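Local coordinates for probable FAD-dependent oxidoreductase PA4991 (Pseudomonas aeruginosa PAO1, PDB 5EZ7), which binds one FAD per subunit and probably works as an FAD-dependent oxidoreductase of the DAO family, although its physiological substrate is unknown, at residues P253-T258 with W269-I275. Residues are numbered along the deposited sequence; the frame is centred on the assembly and turned at random.
Sequences PRITVT and WYLGGDI
Val257 lays CG1 over one face of the Trp269 indole, 4.2 Å from the centroid of its five-membered ring, a CH-pi contact made by the branch standing anti to the backbone N (chi1 -173°). Val257 CG2 runs alongside Leu271 and meets its CD2 at 4.0 Å. Ile255 and Ile275 lie side by side, CG2 against CG2, and helix 285-299 packs on both, as it does on Trp269 and Leu271. Beneath these side chains the backbones are tightly paired: Tyr270 N gives Thr258 O a nearly straight bond of 2.8 Å (N-H...O 176°), and Thr258 N returns one to Tyr270 O. Farther along, Gly272 N binds Thr256 O in the carbonyl plane, whereas Thr256 N approaches Gly272 O from well above its plane. Gly273, at phi 82°, brings its CA against Ile255, a place with no room for a side chain. The solvent end is looser: Asp274 N reaches Pro253 O and Ile275 N takes Arg254 O, both through bent bonds, while the side chains of Asp274 and Arg254 are exposed, the latter salt-bridged to Glu295. On the opposite face Thr258 OG1 packs 3.6 Å from Tyr270 CB and hydrogen-bonds to the FAD-binding Gln50, while the Tyr270 side chain touches the bound FAD. Such pairing is typical of an antiparallel beta hairpin, here within a large mixed sheet, where the face carrying Thr258 and Tyr270 borders the FAD site.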
ATOM      1  N   PRO A 253       3.776  18.717  -0.217  1.00 55.44           N
ATOM      2  CA  PRO A 253       4.986  18.616  -1.043  1.00 52.85           C
ATOM      3  C   PRO A 253       4.738  19.041  -2.493  1.00 51.30           C
ATOM      4  O   PRO A 253       3.744  18.631  -3.095  1.00 50.66           O
ATOM      5  CB  PRO A 253       5.338  17.121  -0.997  1.00 51.06           C
ATOM      6  CG  PRO A 253       4.576  16.560   0.155  1.00 52.12           C
ATOM      7  CD  PRO A 253       3.361  17.412   0.331  1.00 52.90           C
ATOM      8  N   ARG A 254       5.644  19.855  -3.014  1.00 51.57           N
ATOM      9  CA  ARG A 254       5.708  20.260  -4.427  1.00 53.19           C
ATOM     10  C   ARG A 254       5.931  18.997  -5.282  1.00 49.96           C
ATOM     11  O   ARG A 254       5.155  18.700  -6.196  1.00 48.80           O
ATOM     12  CB  ARG A 254       6.863  21.279  -4.574  1.00 56.73           C
ATOM     13  CG  ARG A 254       7.081  21.976  -5.921  1.00 61.00           C
ATOM     14  CD  ARG A 254       7.570  23.431  -5.694  1.00 65.14           C
ATOM     15  NE  ARG A 254       8.312  24.049  -6.807  1.00 67.07           N
ATOM     16  CZ  ARG A 254       7.781  24.693  -7.867  1.00 67.93           C
ATOM     17  NH1 ARG A 254       8.608  25.214  -8.796  1.00 65.76           N
ATOM     18  NH2 ARG A 254       6.450  24.813  -8.031  1.00 66.05           N
ATOM     19  N   ILE A 255       6.987  18.254  -4.938  1.00 47.55           N
ATOM     20  CA  ILE A 255       7.259  16.922  -5.449  1.00 44.94           C
ATOM     21  C   ILE A 255       7.695  16.046  -4.297  1.00 39.82           C
ATOM     22  O   ILE A 255       8.249  16.553  -3.309  1.00 38.67           O
ATOM     23  CB  ILE A 255       8.374  16.904  -6.517  1.00 49.17           C
ATOM     24  CG1 ILE A 255       9.737  17.316  -5.927  1.00 53.56           C
ATOM     25  CG2 ILE A 255       8.017  17.842  -7.668  1.00 51.17           C
ATOM     26  CD1 ILE A 255      10.926  16.912  -6.788  1.00 56.23           C
ATOM     27  N   THR A 256       7.456  14.747  -4.452  1.00 34.92           N
ATOM     28  CA  THR A 256       7.898  13.701  -3.508  1.00 33.01           C
ATOM     29  C   THR A 256       8.772  12.718  -4.343  1.00 30.44           C
ATOM     30  O   THR A 256       8.284  12.119  -5.299  1.00 27.06           O
ATOM     31  CB  THR A 256       6.667  13.006  -2.784  1.00 31.98           C
ATOM     32  OG1 THR A 256       6.072  13.912  -1.847  1.00 33.20           O
ATOM     33  CG2 THR A 256       7.056  11.776  -1.982  1.00 31.65           C
ATOM     34  N   VAL A 257      10.057  12.603  -3.999  1.00 29.80           N
ATOM     35  CA  VAL A 257      10.955  11.690  -4.695  1.00 29.26           C
ATOM     36  C   VAL A 257      11.249  10.447  -3.866  1.00 27.98           C
ATOM     37  O   VAL A 257      11.648  10.544  -2.720  1.00 27.68           O
ATOM     38  CB  VAL A 257      12.316  12.328  -5.044  1.00 30.57           C
ATOM     39  CG1 VAL A 257      13.159  11.392  -5.919  1.00 30.14           C
ATOM     40  CG2 VAL A 257      12.123  13.639  -5.775  1.00 31.64           C
ATOM     41  N   THR A 258      11.102   9.288  -4.492  1.00 26.78           N
ATOM     42  CA  THR A 258      11.691   8.039  -3.991  1.00 26.88           C
ATOM     43  C   THR A 258      12.552   7.399  -5.080  1.00 26.28           C
ATOM     44  O   THR A 258      12.283   7.565  -6.273  1.00 25.80           O
ATOM     45  CB  THR A 258      10.584   7.091  -3.500  1.00 26.95           C
ATOM     46  OG1 THR A 258       9.529   6.994  -4.491  1.00 25.92           O
ATOM     47  CG2 THR A 258       9.986   7.665  -2.214  1.00 27.37           C
ATOM     48  N   TRP A 269      13.840   7.217 -10.367  1.00 28.80           N
ATOM     49  CA  TRP A 269      13.255   8.215  -9.486  1.00 27.99           C
ATOM     50  C   TRP A 269      11.774   8.257  -9.784  1.00 27.60           C
ATOM     51  O   TRP A 269      11.376   8.540 -10.907  1.00 28.27           O
ATOM     52  CB  TRP A 269      13.814   9.628  -9.758  1.00 27.38           C
ATOM     53  CG  TRP A 269      15.109   9.968  -9.117  1.00 27.38           C
ATOM     54  CD1 TRP A 269      15.732   9.303  -8.100  1.00 27.55           C
ATOM     55  CD2 TRP A 269      15.924  11.111  -9.410  1.00 27.60           C
ATOM     56  NE1 TRP A 269      16.891   9.951  -7.755  1.00 28.26           N
ATOM     57  CE2 TRP A 269      17.032  11.066  -8.546  1.00 28.35           C
ATOM     58  CE3 TRP A 269      15.826  12.173 -10.335  1.00 27.91           C
ATOM     59  CZ2 TRP A 269      18.051  12.049  -8.573  1.00 29.22           C
ATOM     60  CZ3 TRP A 269      16.838  13.147 -10.364  1.00 28.75           C
ATOM     61  CH2 TRP A 269      17.927  13.073  -9.485  1.00 29.17           C
ATOM     62  N   TYR A 270      10.981   8.042  -8.757  1.00 27.30           N
ATOM     63  CA  TYR A 270       9.541   8.002  -8.829  1.00 26.84           C
ATOM     64  C   TYR A 270       9.024   9.289  -8.194  1.00 27.02           C
ATOM     65  O   TYR A 270       9.345   9.579  -7.030  1.00 26.90           O
ATOM     66  CB  TYR A 270       9.088   6.765  -8.056  1.00 26.55           C
ATOM     67  CG  TYR A 270       7.667   6.328  -8.224  1.00 27.24           C
ATOM     68  CD1 TYR A 270       6.966   6.539  -9.393  1.00 27.82           C
ATOM     69  CD2 TYR A 270       7.027   5.620  -7.203  1.00 27.96           C
ATOM     70  CE1 TYR A 270       5.641   6.103  -9.528  1.00 28.18           C
ATOM     71  CE2 TYR A 270       5.720   5.190  -7.331  1.00 27.81           C
ATOM     72  CZ  TYR A 270       5.022   5.437  -8.498  1.00 27.41           C
ATOM     73  OH  TYR A 270       3.711   5.003  -8.635  1.00 27.87           O
ATOM     74  N   LEU A 271       8.245  10.057  -8.957  1.00 26.72           N
ATOM     75  CA  LEU A 271       7.806  11.358  -8.534  1.00 27.91           C
ATOM     76  C   LEU A 271       6.319  11.434  -8.270  1.00 27.01           C
ATOM     77  O   LEU A 271       5.520  11.352  -9.207  1.00 26.71           O
ATOM     78  CB  LEU A 271       8.148  12.419  -9.589  1.00 30.14           C
ATOM     79  CG  LEU A 271       9.516  12.473 -10.276  1.00 31.91           C
ATOM     80  CD1 LEU A 271       9.539  13.676 -11.214  1.00 33.80           C
ATOM     81  CD2 LEU A 271      10.678  12.585  -9.306  1.00 32.41           C
ATOM     82  N   GLY A 272       5.970  11.685  -7.009  1.00 26.69           N
ATOM     83  CA  GLY A 272       4.603  12.049  -6.589  1.00 26.57           C
ATOM     84  C   GLY A 272       4.554  13.456  -6.054  1.00 28.09           C
ATOM     85  O   GLY A 272       5.347  14.324  -6.482  1.00 28.56           O
ATOM     86  N   GLY A 273       3.657  13.684  -5.096  1.00 29.01           N
ATOM     87  CA  GLY A 273       3.361  15.016  -4.611  1.00 31.57           C
ATOM     88  C   GLY A 273       2.363  15.802  -5.470  1.00 33.84           C
ATOM     89  O   GLY A 273       1.515  15.219  -6.158  1.00 34.42           O
ATOM     90  N   ASP A 274       2.471  17.119  -5.423  1.00 35.68           N
ATOM     91  CA  ASP A 274       1.506  18.012  -6.051  1.00 39.15           C
ATOM     92  C   ASP A 274       1.628  18.003  -7.585  1.00 38.01           C
ATOM     93  O   ASP A 274       0.666  18.310  -8.295  1.00 37.32           O
ATOM     94  CB  ASP A 274       1.692  19.457  -5.523  1.00 43.25           C
ATOM     95  CG  ASP A 274       0.618  20.445  -6.061  1.00 47.12           C
ATOM     96  OD1 ASP A 274      -0.518  20.461  -5.532  1.00 49.15           O
ATOM     97  OD2 ASP A 274       0.920  21.209  -7.021  1.00 50.00           O
ATOM     98  N   ILE A 275       2.809  17.674  -8.092  1.00 36.74           N
ATOM     99  CA  ILE A 275       2.988  17.498  -9.525  1.00 36.84           C
ATOM    100  C   ILE A 275       2.133  16.319 -10.067  1.00 35.50           C
ATOM    101  O   ILE A 275       1.726  16.351 -11.227  1.00 35.51           O
ATOM    102  CB  ILE A 275       4.477  17.304  -9.909  1.00 36.86           C
ATOM    103  CG1 ILE A 275       4.683  17.558 -11.408  1.00 37.56           C
ATOM    104  CG2 ILE A 275       4.973  15.913  -9.509  1.00 35.80           C
ATOM    105  CD1 ILE A 275       6.044  17.156 -11.937  1.00 37.31           C
TER